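Local coordinates for protein AxyAgu115A (Amphibacillus xylanus NBRC 15112, PDB 6NPS) that is a GH115 family alpha-glucuronidase that probably removes glucuronic acid branches from arabinoglucuronoxylan, at residues M242-S245 with H246-C250; D539-L542 with D543-D546; T625-D628 with G629-Y632; T837-V841 with G842-P846. The protein carries 3 engineered substitutions. All blocks are in the same frame, centred on the assembly; numbering follows the deposited sequence.

Interaction 1: M242-S245 with H246-C250; sequences MGAS and HHEPC
Glu248 OE1 takes two bonds from Ser245. The backbone N of Ser245 reaches it at 3.0 Å through the anti lone pair, with an N-H...O angle of 153°, while Ser245 OG donates to it at 2.9 Å from above the carboxylate plane. Ser245 OG sits between its own N and carbonyl carbon (chi1 78°), which keeps the hydroxyl near the same carboxylate oxygen that its amide meets. A type I beta turn from Ser245 to Glu248 closes the ring: Glu248 N bonds back to Ser245 O at 2.9 Å, from above the carbonyl plane. Alongside, Ala244 CB packs on Glu248 CB at 3.6 Å. Both histidines come near Ser245: one face of the His246 ring has Ser245 CB over it, and His247 CD2 lies 3.3 Å from Ser245 OG in an oblique approach. This buried loop follows strand 241-242 at the C-terminal end of the TIM-barrel strands, where such barrels carry their active sites. There His246 stacks on Tyr353 and bonds through NE2 a glycerol, probably from the crystallisation liquor, of the kind that often marks pockets. A leucine in place of Glu248 would probably leave the amide and hydroxyl of Ser245 without their shared acceptor and Gly254 N without its partner. OE1 ties the turn from within and OE2 ties it to Gly254 N, so the buried carboxylate has both oxygens engaged.

Interaction 2: D539-L542 with D543-D546; sequences DQLL and DRID
Leu541 holds CG anti to its backbone N (chi1 -179°), and Arg544 turns back at chi3 (73°), two torsions that bring Leu541 CD1 over one face of the guanidinium group. The methyl stands 3.7 Å from Arg544 NH1, so the flat end of the arginine rests on the leucine branch as the two side chains cross at a slant. One residue further on, Ile545 CD1 approaches Leu541 CG at 4.0 Å, and Ile545 CG1 passes 3.3 Å from Leu541 O. All of this lies along alpha-helix 537-558, part of the helical region that follows the barrel in the chain, and four successive i to i+4 backbone bonds hold the turn. The straightest runs from Ile545 N to Leu541 O, 2.8 Å long with an N-H...O angle of 170°; Asp546 N to Leu542 O is equally short. The buried leucines and Ile545 form the inward side of the helix. Leu541 packs on Leu586 and Leu542 on Lys583 and Lys590 of helix 564-596, Ile545 meets Gln582 of the same helix, and Leu541 and Arg544 both touch Ile516 of helix 500-519. An alanine replacing Ile545 is likely to open a gap beside Leu541 CG and leave Gln582 with less to pack against. Asp539 OD2 makes a salt bridge with Lys590 of helix 564-596, while Gln540, Asp543, Arg544 and Asp546 are exposed. Asp543 OD2 lies 3.1 Å from Asp539 O, two acceptors without a bond between them.

Interaction 3: T625-D628 with G629-Y632; sequences TIAD and GKFY
Ile626 drives its CD1 methyl against the edge of the Phe631 ring, near the ring plane, where the final part of helix 601-629 gives way to a type I beta turn from Gly629 to Tyr632. This is the tight side: Ile626 CD1 stands 3.4 Å from Phe631 CD2 and 3.5 Å from CE2. Ile626 CG1 lies between its own N and carbonyl carbon (chi1 48°), an arm that carries the methyl across to the ring. Helix 564-596 packs on this side, Phe568 against Ile626, Thr565 and Ala569 against Phe631; Tyr623 meets the phenyl ring with nearly parallel planes. Looser are the exposed Ala627 and Asp628 and the amides after them. Ala627, Asp628 and Gly629 run in succession through left-handed backbone angles, and the bonds beyond the kink are weak: Gly629 N to Ile626 O at 3.1 Å, while Lys630 N shares itself between Ile626 O and Ala627 O. Gly629 itself is buried, and the turn is fastened to helix 181-190 by Gly629 O with Asn189 and by Lys630 O with Trp185. A water links the two segments, donating to Ile626 O at 2.6 Å and accepting from Phe631 N at 2.9 Å.

Interaction 4: T837-V841 with G842-P846; sequences THYQV and GKDAP
Within the loop joining strands 828-833 and 847-854 in the C-terminal domain, probably a galactose-binding-like beta-sandwich, the chain folds back on itself so that Tyr839 and Gln840 meet Asp844, Ala845 and Pro846. Gln840 is gripped at both ends of its backbone. Its N points almost straight at Asp844 OD2, 2.8 Å away with an N-H...O angle of 176°. Its O gathers Lys843 N at 2.9 Å from above the carbonyl plane and Asp844 N at 3.3 Å in that plane, with a weaker bond from Ala845 N. Asp844 CG lies between the backbone N and the carbonyl carbon (chi1 58°), which turns the carboxylate back toward the Gln840 amide instead of out of the loop. Tyr839 supplies the apolar half. Pro846 CD sits over one face of its ring in a CH-pi contact, 3.9 Å from the ring centroid, Thr837 CB covers the opposite face, and Ala845 CB touches Tyr839 CB at 3.7 Å. The phenol OH bonds Pro834 O; Tyr839 packs on Ala934, and Val841 and Ala845 on Tyr933, of strand 926-934. On the exposed side Lys843 NZ makes a weak bond to Gln840 OE1. Gly842 turns the chain at a positive phi where a CB would clash with Val841 O. One water joins three residues, donating to His838 O at 2.7 Å and to Asp844 OD1 and accepting from Lys843 NZ.

All four contacts are short-range and none touches another. Interaction 1 is wholly buried, in a loop beyond the barrel strand 241-242, a carboxylate held within a turn; interaction 4 also uses a carboxylate to hold a loop, but at the partly exposed edge of the C-terminal domain, with a water and a lysine on its exposed side. Interactions 2 and 3, both partly buried, pack on helix 564-596, with nearest atoms about 21 Å apart, yet one lies within a regular helix with strong backbone bonds and the other at a weakly bonded helix end completed by water. Interactions 3 and 4 lie on opposite sides of the chain's centre.

Interaction 1: M242-S245 with H246-C250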
ATOM      1  N   MET A 242      11.854 -14.067  49.176  1.00 32.91           N
ATOM      2  CA  MET A 242      12.393 -14.060  47.819  1.00 33.80           C
ATOM      3  C   MET A 242      11.830 -15.240  47.035  1.00 36.49           C
ATOM      4  O   MET A 242      11.591 -16.316  47.582  1.00 36.20           O
ATOM      5  CB  MET A 242      13.927 -14.102  47.842  1.00 33.79           C
ATOM      6  CG  MET A 242      14.584 -12.815  48.397  1.00 34.41           C
ATOM      7  SD  MET A 242      13.924 -11.293  47.599  1.00 35.90           S
ATOM      8  CE  MET A 242      14.373 -11.638  45.871  1.00 34.37           C
ATOM      9  N   GLY A 243      11.600 -15.032  45.741  1.00 33.55           N
ATOM     10  CA  GLY A 243      11.309 -16.176  44.889  1.00 30.02           C
ATOM     11  C   GLY A 243      12.061 -16.092  43.577  1.00 32.07           C
ATOM     12  O   GLY A 243      12.930 -15.234  43.375  1.00 32.92           O
ATOM     13  N   ALA A 244      11.679 -16.955  42.645  1.00 34.99           N
ATOM     14  CA  ALA A 244      12.392 -17.022  41.390  1.00 37.77           C
ATOM     15  C   ALA A 244      11.427 -17.440  40.306  1.00 36.82           C
ATOM     16  O   ALA A 244      10.429 -18.126  40.560  1.00 37.39           O
ATOM     17  CB  ALA A 244      13.586 -18.019  41.478  1.00 37.49           C
ATOM     18  N   SER A 245      11.743 -17.043  39.077  1.00 38.53           N
ATOM     19  CA  SER A 245      10.840 -17.313  37.987  1.00 44.53           C
ATOM     20  C   SER A 245      10.832 -18.803  37.661  1.00 46.88           C
ATOM     21  O   SER A 245      11.608 -19.609  38.193  1.00 41.17           O
ATOM     22  CB  SER A 245      11.210 -16.476  36.765  1.00 45.49           C
ATOM     23  OG  SER A 245      12.335 -17.039  36.094  1.00 46.95           O
ATOM     24  N   HIS A 246       9.952 -19.120  36.710  1.00 50.77           N
ATOM     25  CA  HIS A 246       9.624 -20.473  36.284  1.00 50.54           C
ATOM     26  C   HIS A 246      10.831 -21.292  35.857  1.00 50.08           C
ATOM     27  O   HIS A 246      10.765 -22.524  35.902  1.00 57.97           O
ATOM     28  CB  HIS A 246       8.628 -20.382  35.121  1.00 56.92           C
ATOM     29  CG  HIS A 246       8.839 -19.183  34.247  1.00 60.78           C
ATOM     30  ND1 HIS A 246       9.707 -19.193  33.174  1.00 61.10           N
ATOM     31  CD2 HIS A 246       8.306 -17.933  34.290  1.00 60.39           C
ATOM     32  CE1 HIS A 246       9.697 -18.007  32.590  1.00 62.55           C
ATOM     33  NE2 HIS A 246       8.848 -17.227  33.240  1.00 61.17           N
ATOM     34  N   HIS A 247      11.890 -20.633  35.431  1.00 48.15           N
ATOM     35  CA  HIS A 247      13.094 -21.309  35.008  1.00 49.36           C
ATOM     36  C   HIS A 247      14.282 -21.128  35.907  1.00 48.26           C
ATOM     37  O   HIS A 247      15.371 -21.203  35.450  1.00 49.22           O
ATOM     38  CB  HIS A 247      13.480 -20.951  33.590  1.00 66.15           C
ATOM     39  CG  HIS A 247      13.815 -19.520  33.380  1.00 77.81           C
ATOM     40  ND1 HIS A 247      15.104 -19.077  33.239  1.00 79.91           N
ATOM     41  CD2 HIS A 247      13.033 -18.442  33.201  1.00 80.16           C
ATOM     42  CE1 HIS A 247      15.107 -17.779  33.032  1.00 80.60           C
ATOM     43  NE2 HIS A 247      13.857 -17.369  32.996  1.00 81.24           N
ATOM     44  N   GLU A 248      14.071 -20.840  37.173  1.00 44.91           N
ATOM     45  CA  GLU A 248      15.169 -20.635  38.115  1.00 42.17           C
ATOM     46  C   GLU A 248      14.968 -21.500  39.354  1.00 41.48           C
ATOM     47  O   GLU A 248      14.796 -20.975  40.458  1.00 44.10           O
ATOM     48  CB  GLU A 248      15.293 -19.153  38.474  1.00 40.80           C
ATOM     49  CG  GLU A 248      15.644 -18.239  37.235  1.00 47.07           C
ATOM     50  CD  GLU A 248      15.509 -16.745  37.561  1.00 54.82           C
ATOM     51  OE1 GLU A 248      14.405 -16.309  37.959  1.00 54.48           O
ATOM     52  OE2 GLU A 248      16.504 -16.000  37.436  1.00 56.93           O
ATOM     53  N   PRO A 249      15.036 -22.828  39.220  1.00 40.70           N
ATOM     54  CA  PRO A 249      14.796 -23.703  40.373  1.00 38.13           C
ATOM     55  C   PRO A 249      15.938 -23.757  41.389  1.00 40.67           C
ATOM     56  O   PRO A 249      17.107 -23.477  41.100  1.00 42.35           O
ATOM     57  CB  PRO A 249      14.594 -25.080  39.737  1.00 43.24           C
ATOM     58  CG  PRO A 249      15.341 -25.007  38.402  1.00 42.56           C
ATOM     59  CD  PRO A 249      15.171 -23.598  37.951  1.00 42.36           C
ATOM     60  N   CYS A 250      15.543 -24.110  42.620  1.00 36.93           N
ATOM     61  CA  CYS A 250      16.448 -24.468  43.707  1.00 36.75           C
ATOM     62  C   CYS A 250      17.354 -23.305  44.086  1.00 34.55           C
ATOM     63  O   CYS A 250      18.538 -23.496  44.380  1.00 39.59           O
ATOM     64  CB  CYS A 250      17.292 -25.680  43.323  1.00 36.75           C
ATOM     65  SG  CYS A 250      16.299 -27.153  43.452  1.00 46.15           S
TER

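Interaction 2: D539-L542 with D543-D546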
ATOM      1  N   ASP A 539     -11.659  10.228  14.133  1.00 30.72           N
ATOM      2  CA  ASP A 539     -11.864  11.595  14.605  1.00 32.94           C
ATOM      3  C   ASP A 539     -12.450  11.652  16.006  1.00 29.41           C
ATOM      4  O   ASP A 539     -12.140  12.578  16.774  1.00 29.10           O
ATOM      5  CB  ASP A 539     -12.761  12.353  13.616  1.00 45.56           C
ATOM      6  CG  ASP A 539     -12.015  12.688  12.309  1.00 65.65           C
ATOM      7  OD1 ASP A 539     -12.614  12.510  11.225  1.00 73.46           O
ATOM      8  OD2 ASP A 539     -10.827  13.103  12.362  1.00 67.52           O
ATOM      9  N   GLN A 540     -13.309  10.707  16.370  1.00 27.26           N
ATOM     10  CA  GLN A 540     -13.776  10.687  17.757  1.00 32.07           C
ATOM     11  C   GLN A 540     -12.623  10.425  18.731  1.00 28.21           C
ATOM     12  O   GLN A 540     -12.543  11.056  19.789  1.00 29.97           O
ATOM     13  CB  GLN A 540     -14.888   9.644  17.938  1.00 35.43           C
ATOM     14  CG  GLN A 540     -16.226  10.241  17.528  1.00 49.86           C
ATOM     15  CD  GLN A 540     -17.311   9.219  17.238  1.00 56.31           C
ATOM     16  OE1 GLN A 540     -17.175   8.021  17.534  1.00 58.15           O
ATOM     17  NE2 GLN A 540     -18.410   9.700  16.671  1.00 54.78           N
ATOM     18  N   LEU A 541     -11.720   9.498  18.403  1.00 29.64           N
ATOM     19  CA  LEU A 541     -10.596   9.250  19.315  1.00 26.08           C
ATOM     20  C   LEU A 541      -9.629  10.445  19.351  1.00 29.30           C
ATOM     21  O   LEU A 541      -9.187  10.861  20.430  1.00 28.44           O
ATOM     22  CB  LEU A 541      -9.878   7.962  18.890  1.00 24.03           C
ATOM     23  CG  LEU A 541      -8.686   7.508  19.729  1.00 28.49           C
ATOM     24  CD1 LEU A 541      -9.111   7.531  21.237  1.00 27.59           C
ATOM     25  CD2 LEU A 541      -8.280   6.097  19.303  1.00 27.98           C
ATOM     26  N   LEU A 542      -9.330  11.055  18.183  1.00 26.82           N
ATOM     27  CA  LEU A 542      -8.512  12.283  18.171  1.00 27.71           C
ATOM     28  C   LEU A 542      -9.107  13.378  19.050  1.00 32.20           C
ATOM     29  O   LEU A 542      -8.369  14.124  19.723  1.00 32.54           O
ATOM     30  CB  LEU A 542      -8.347  12.805  16.724  1.00 27.54           C
ATOM     31  CG  LEU A 542      -7.272  12.005  15.970  1.00 30.68           C
ATOM     32  CD1 LEU A 542      -7.342  12.292  14.461  1.00 39.12           C
ATOM     33  CD2 LEU A 542      -5.839  12.314  16.497  1.00 27.93           C
ATOM     34  N   ASP A 543     -10.436  13.530  19.023  1.00 32.16           N
ATOM     35  CA  ASP A 543     -11.064  14.561  19.836  1.00 35.33           C
ATOM     36  C   ASP A 543     -10.963  14.237  21.324  1.00 30.17           C
ATOM     37  O   ASP A 543     -10.727  15.138  22.131  1.00 33.12           O
ATOM     38  CB  ASP A 543     -12.521  14.744  19.430  1.00 40.80           C
ATOM     39  CG  ASP A 543     -12.661  15.359  18.055  1.00 63.12           C
ATOM     40  OD1 ASP A 543     -11.687  16.000  17.593  1.00 72.15           O
ATOM     41  OD2 ASP A 543     -13.746  15.192  17.438  1.00 72.22           O
ATOM     42  N   ARG A 544     -11.160  12.970  21.708  1.00 31.90           N
ATOM     43  CA  ARG A 544     -10.912  12.546  23.096  1.00 29.53           C
ATOM     44  C   ARG A 544      -9.474  12.809  23.525  1.00 30.75           C
ATOM     45  O   ARG A 544      -9.220  13.306  24.626  1.00 30.37           O
ATOM     46  CB  ARG A 544     -11.233  11.057  23.254  1.00 37.65           C
ATOM     47  CG  ARG A 544     -12.704  10.760  23.528  1.00 53.40           C
ATOM     48  CD  ARG A 544     -13.068   9.314  23.246  1.00 59.97           C
ATOM     49  NE  ARG A 544     -12.541   8.398  24.258  1.00 64.54           N
ATOM     50  CZ  ARG A 544     -12.211   7.129  24.017  1.00 58.94           C
ATOM     51  NH1 ARG A 544     -12.354   6.633  22.796  1.00 61.75           N
ATOM     52  NH2 ARG A 544     -11.745   6.361  24.991  1.00 48.87           N
ATOM     53  N   ILE A 545      -8.510  12.424  22.683  1.00 27.15           N
ATOM     54  CA  ILE A 545      -7.105  12.655  22.981  1.00 27.78           C
ATOM     55  C   ILE A 545      -6.822  14.135  23.141  1.00 31.31           C
ATOM     56  O   ILE A 545      -6.110  14.546  24.067  1.00 33.28           O
ATOM     57  CB  ILE A 545      -6.221  12.036  21.875  1.00 28.79           C
ATOM     58  CG1 ILE A 545      -6.274  10.521  21.979  1.00 25.51           C
ATOM     59  CG2 ILE A 545      -4.796  12.602  21.954  1.00 31.43           C
ATOM     60  CD1 ILE A 545      -5.580   9.773  20.783  1.00 27.57           C
ATOM     61  N   ASP A 546      -7.345  14.965  22.224  1.00 31.87           N
ATOM     62  CA  ASP A 546      -7.092  16.395  22.363  1.00 36.03           C
ATOM     63  C   ASP A 546      -7.726  16.937  23.640  1.00 32.89           C
ATOM     64  O   ASP A 546      -7.148  17.802  24.299  1.00 36.52           O
ATOM     65  CB  ASP A 546      -7.577  17.150  21.118  1.00 49.07           C
ATOM     66  CG  ASP A 546      -6.677  16.883  19.875  1.00 73.56           C
ATOM     67  OD1 ASP A 546      -7.167  17.106  18.745  1.00 82.26           O
ATOM     68  OD2 ASP A 546      -5.496  16.442  20.007  1.00 77.32           O
TER

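Interaction 3: T625-D628 with G629-Y632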
ATOM      1  N   THR A 625      15.305  13.795  33.013  1.00 42.77           N
ATOM      2  CA  THR A 625      16.019  14.841  33.723  1.00 48.31           C
ATOM      3  C   THR A 625      15.286  15.433  34.934  1.00 50.15           C
ATOM      4  O   THR A 625      15.926  16.137  35.723  1.00 56.72           O
ATOM      5  CB  THR A 625      16.403  15.974  32.756  1.00 54.71           C
ATOM      6  OG1 THR A 625      15.232  16.520  32.169  1.00 57.43           O
ATOM      7  CG2 THR A 625      17.287  15.433  31.626  1.00 58.34           C
ATOM      8  N   ILE A 626      13.988  15.179  35.128  1.00 44.75           N
ATOM      9  CA  ILE A 626      13.346  15.746  36.316  1.00 49.21           C
ATOM     10  C   ILE A 626      13.978  15.191  37.602  1.00 47.11           C
ATOM     11  O   ILE A 626      14.439  14.037  37.661  1.00 42.23           O
ATOM     12  CB  ILE A 626      11.829  15.503  36.345  1.00 52.44           C
ATOM     13  CG1 ILE A 626      11.532  14.048  36.046  1.00 53.89           C
ATOM     14  CG2 ILE A 626      11.124  16.412  35.383  1.00 58.59           C
ATOM     15  CD1 ILE A 626      10.238  13.630  36.608  1.00 58.31           C
ATOM     16  N   ALA A 627      13.982  16.032  38.640  1.00 48.20           N
ATOM     17  CA  ALA A 627      14.428  15.655  39.980  1.00 49.88           C
ATOM     18  C   ALA A 627      15.838  15.064  39.943  1.00 49.05           C
ATOM     19  O   ALA A 627      16.123  14.052  40.581  1.00 48.96           O
ATOM     20  CB  ALA A 627      13.429  14.696  40.633  1.00 49.87           C
ATOM     21  N   ASP A 628      16.716  15.697  39.158  1.00 52.04           N
ATOM     22  CA  ASP A 628      18.123  15.309  39.034  1.00 61.01           C
ATOM     23  C   ASP A 628      18.285  13.862  38.560  1.00 56.52           C
ATOM     24  O   ASP A 628      19.107  13.108  39.079  1.00 54.39           O
ATOM     25  CB  ASP A 628      18.874  15.536  40.352  1.00 71.85           C
ATOM     26  CG  ASP A 628      20.400  15.452  40.186  1.00 84.82           C
ATOM     27  OD1 ASP A 628      20.948  16.157  39.298  1.00 87.25           O
ATOM     28  OD2 ASP A 628      21.050  14.676  40.938  1.00 86.85           O
ATOM     29  N   GLY A 629      17.504  13.475  37.555  1.00 46.69           N
ATOM     30  CA  GLY A 629      17.661  12.152  36.976  1.00 46.01           C
ATOM     31  C   GLY A 629      17.121  11.027  37.829  1.00 50.62           C
ATOM     32  O   GLY A 629      17.582   9.879  37.710  1.00 49.29           O
ATOM     33  N   LYS A 630      16.156  11.335  38.707  1.00 48.97           N
ATOM     34  CA  LYS A 630      15.489  10.317  39.516  1.00 48.60           C
ATOM     35  C   LYS A 630      14.943   9.166  38.665  1.00 48.71           C
ATOM     36  O   LYS A 630      14.976   8.002  39.097  1.00 46.52           O
ATOM     37  CB  LYS A 630      14.353  10.987  40.314  1.00 50.33           C
ATOM     38  CG  LYS A 630      13.658  10.098  41.344  1.00 53.19           C
ATOM     39  CD  LYS A 630      12.400  10.781  41.914  1.00 55.18           C
ATOM     40  CE  LYS A 630      11.842  10.069  43.168  1.00 53.87           C
ATOM     41  NZ  LYS A 630      12.630   8.883  43.637  1.00 51.31           N
ATOM     42  N   PHE A 631      14.432   9.468  37.458  1.00 41.76           N
ATOM     43  CA  PHE A 631      13.877   8.463  36.551  1.00 40.43           C
ATOM     44  C   PHE A 631      14.756   8.224  35.323  1.00 39.45           C
ATOM     45  O   PHE A 631      14.267   7.713  34.311  1.00 41.24           O
ATOM     46  CB  PHE A 631      12.463   8.865  36.114  1.00 36.59           C
ATOM     47  CG  PHE A 631      11.589   9.228  37.272  1.00 42.18           C
ATOM     48  CD1 PHE A 631      11.097   8.225  38.120  1.00 42.66           C
ATOM     49  CD2 PHE A 631      11.323  10.550  37.574  1.00 41.95           C
ATOM     50  CE1 PHE A 631      10.319   8.554  39.251  1.00 44.25           C
ATOM     51  CE2 PHE A 631      10.541  10.878  38.702  1.00 44.91           C
ATOM     52  CZ  PHE A 631      10.047   9.876  39.534  1.00 44.37           C
ATOM     53  N   TYR A 632      16.032   8.566  35.395  1.00 41.72           N
ATOM     54  CA  TYR A 632      16.889   8.442  34.222  1.00 48.15           C
ATOM     55  C   TYR A 632      16.880   7.021  33.665  1.00 47.87           C
ATOM     56  O   TYR A 632      17.087   6.045  34.391  1.00 48.81           O
ATOM     57  CB  TYR A 632      18.309   8.858  34.569  1.00 53.35           C
ATOM     58  CG  TYR A 632      19.291   8.651  33.438  1.00 58.88           C
ATOM     59  CD1 TYR A 632      20.049   7.485  33.355  1.00 59.81           C
ATOM     60  CD2 TYR A 632      19.461   9.622  32.447  1.00 62.28           C
ATOM     61  CE1 TYR A 632      20.952   7.284  32.328  1.00 64.27           C
ATOM     62  CE2 TYR A 632      20.366   9.428  31.405  1.00 68.20           C
ATOM     63  CZ  TYR A 632      21.112   8.256  31.357  1.00 71.13           C
ATOM     64  OH  TYR A 632      22.017   8.044  30.340  1.00 76.87           O
TER
HETATM   65  O   HOH W   1      14.506  11.980  36.107  1.00 42.05           O

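Interaction 4: T837-V841 with G842-P846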
ATOM      1  N   THR A 837     -19.187 -21.037  37.647  1.00 40.80           N
ATOM      2  CA  THR A 837     -20.163 -22.072  37.342  1.00 40.78           C
ATOM      3  C   THR A 837     -20.187 -22.345  35.849  1.00 42.12           C
ATOM      4  O   THR A 837     -20.179 -21.413  35.042  1.00 40.00           O
ATOM      5  CB  THR A 837     -21.574 -21.647  37.761  1.00 45.12           C
ATOM      6  OG1 THR A 837     -21.556 -21.139  39.102  1.00 49.12           O
ATOM      7  CG2 THR A 837     -22.552 -22.820  37.620  1.00 42.22           C
ATOM      8  N   HIS A 838     -20.284 -23.625  35.492  1.00 42.50           N
ATOM      9  CA  HIS A 838     -20.638 -24.041  34.139  1.00 43.22           C
ATOM     10  C   HIS A 838     -22.160 -24.173  34.106  1.00 44.55           C
ATOM     11  O   HIS A 838     -22.728 -25.133  34.643  1.00 43.67           O
ATOM     12  CB  HIS A 838     -19.925 -25.342  33.769  1.00 47.53           C
ATOM     13  CG  HIS A 838     -18.425 -25.219  33.739  1.00 57.71           C
ATOM     14  ND1 HIS A 838     -17.694 -25.214  32.566  1.00 60.39           N
ATOM     15  CD2 HIS A 838     -17.521 -25.077  34.740  1.00 60.61           C
ATOM     16  CE1 HIS A 838     -16.408 -25.080  32.846  1.00 57.34           C
ATOM     17  NE2 HIS A 838     -16.275 -24.997  34.159  1.00 59.80           N
ATOM     18  N   TYR A 839     -22.825 -23.198  33.481  1.00 37.26           N
ATOM     19  CA  TYR A 839     -24.275 -23.147  33.451  1.00 42.34           C
ATOM     20  C   TYR A 839     -24.820 -24.099  32.395  1.00 41.59           C
ATOM     21  O   TYR A 839     -24.151 -24.398  31.405  1.00 43.14           O
ATOM     22  CB  TYR A 839     -24.726 -21.705  33.145  1.00 39.14           C
ATOM     23  CG  TYR A 839     -24.353 -20.731  34.233  1.00 38.06           C
ATOM     24  CD1 TYR A 839     -23.294 -19.838  34.078  1.00 42.87           C
ATOM     25  CD2 TYR A 839     -25.068 -20.711  35.439  1.00 40.15           C
ATOM     26  CE1 TYR A 839     -22.954 -18.944  35.092  1.00 40.79           C
ATOM     27  CE2 TYR A 839     -24.745 -19.851  36.449  1.00 35.53           C
ATOM     28  CZ  TYR A 839     -23.696 -18.963  36.282  1.00 42.76           C
ATOM     29  OH  TYR A 839     -23.391 -18.102  37.326  1.00 45.17           O
ATOM     30  N   GLN A 840     -26.056 -24.553  32.588  1.00 40.18           N
ATOM     31  CA  GLN A 840     -26.750 -25.381  31.607  1.00 45.33           C
ATOM     32  C   GLN A 840     -28.053 -24.712  31.208  1.00 42.66           C
ATOM     33  O   GLN A 840     -28.852 -24.354  32.074  1.00 42.53           O
ATOM     34  CB  GLN A 840     -27.011 -26.773  32.178  1.00 52.03           C
ATOM     35  CG  GLN A 840     -25.732 -27.508  32.475  1.00 68.58           C
ATOM     36  CD  GLN A 840     -25.780 -28.947  32.024  1.00 82.14           C
ATOM     37  OE1 GLN A 840     -25.440 -29.856  32.785  1.00 87.25           O
ATOM     38  NE2 GLN A 840     -26.206 -29.168  30.779  1.00 82.72           N
ATOM     39  N   VAL A 841     -28.268 -24.551  29.899  1.00 44.06           N
ATOM     40  CA  VAL A 841     -29.499 -23.938  29.417  1.00 45.76           C
ATOM     41  C   VAL A 841     -30.694 -24.748  29.880  1.00 53.82           C
ATOM     42  O   VAL A 841     -30.697 -25.989  29.861  1.00 55.80           O
ATOM     43  CB  VAL A 841     -29.486 -23.773  27.887  1.00 47.02           C
ATOM     44  CG1 VAL A 841     -30.840 -23.269  27.402  1.00 46.71           C
ATOM     45  CG2 VAL A 841     -28.345 -22.812  27.419  1.00 42.60           C
ATOM     46  N   GLY A 842     -31.659 -24.059  30.432  1.00 50.00           N
ATOM     47  CA  GLY A 842     -32.865 -24.670  30.914  1.00 51.09           C
ATOM     48  C   GLY A 842     -32.765 -25.133  32.329  1.00 52.08           C
ATOM     49  O   GLY A 842     -33.713 -25.482  32.956  1.00 58.45           O
ATOM     50  N   LYS A 843     -31.590 -25.100  32.857  1.00 50.32           N
ATOM     51  CA  LYS A 843     -31.404 -25.479  34.241  1.00 44.98           C
ATOM     52  C   LYS A 843     -31.138 -24.321  35.187  1.00 50.48           C
ATOM     53  O   LYS A 843     -32.009 -23.922  35.965  1.00 54.28           O
ATOM     54  CB  LYS A 843     -30.216 -26.460  34.200  1.00 48.19           C
ATOM     55  CG  LYS A 843     -29.876 -27.117  35.522  1.00 49.77           C
ATOM     56  CD  LYS A 843     -28.892 -28.294  35.351  1.00 58.27           C
ATOM     57  CE  LYS A 843     -27.751 -28.246  36.353  1.00 62.58           C
ATOM     58  NZ  LYS A 843     -26.451 -28.641  35.708  1.00 67.22           N
ATOM     59  N   ASP A 844     -29.950 -23.737  35.078  1.00 44.78           N
ATOM     60  CA  ASP A 844     -29.548 -22.617  35.915  1.00 45.59           C
ATOM     61  C   ASP A 844     -28.963 -21.442  35.129  1.00 44.10           C
ATOM     62  O   ASP A 844     -28.558 -20.453  35.745  1.00 43.32           O
ATOM     63  CB  ASP A 844     -28.520 -23.095  36.953  1.00 44.00           C
ATOM     64  CG  ASP A 844     -27.278 -23.731  36.301  1.00 48.96           C
ATOM     65  OD1 ASP A 844     -26.283 -24.007  37.000  1.00 49.12           O
ATOM     66  OD2 ASP A 844     -27.286 -23.931  35.064  1.00 50.33           O
ATOM     67  N   ALA A 845     -28.873 -21.517  33.801  1.00 42.45           N
ATOM     68  CA  ALA A 845     -28.212 -20.449  33.041  1.00 43.88           C
ATOM     69  C   ALA A 845     -29.045 -19.169  33.053  1.00 40.31           C
ATOM     70  O   ALA A 845     -30.208 -19.202  32.663  1.00 37.71           O
ATOM     71  CB  ALA A 845     -27.986 -20.875  31.596  1.00 41.53           C
ATOM     72  N   PRO A 846     -28.478 -18.029  33.433  1.00 36.58           N
ATOM     73  CA  PRO A 846     -29.178 -16.750  33.246  1.00 38.37           C
ATOM     74  C   PRO A 846     -29.086 -16.284  31.795  1.00 38.42           C
ATOM     75  O   PRO A 846     -28.234 -16.733  31.016  1.00 36.73           O
ATOM     76  CB  PRO A 846     -28.400 -15.786  34.146  1.00 37.14           C
ATOM     77  CG  PRO A 846     -26.959 -16.284  33.991  1.00 34.10           C
ATOM     78  CD  PRO A 846     -27.108 -17.842  33.953  1.00 36.32           C
TER
HETATM   79  O   HOH W   2     -24.824 -25.861  36.263  1.00 47.41           O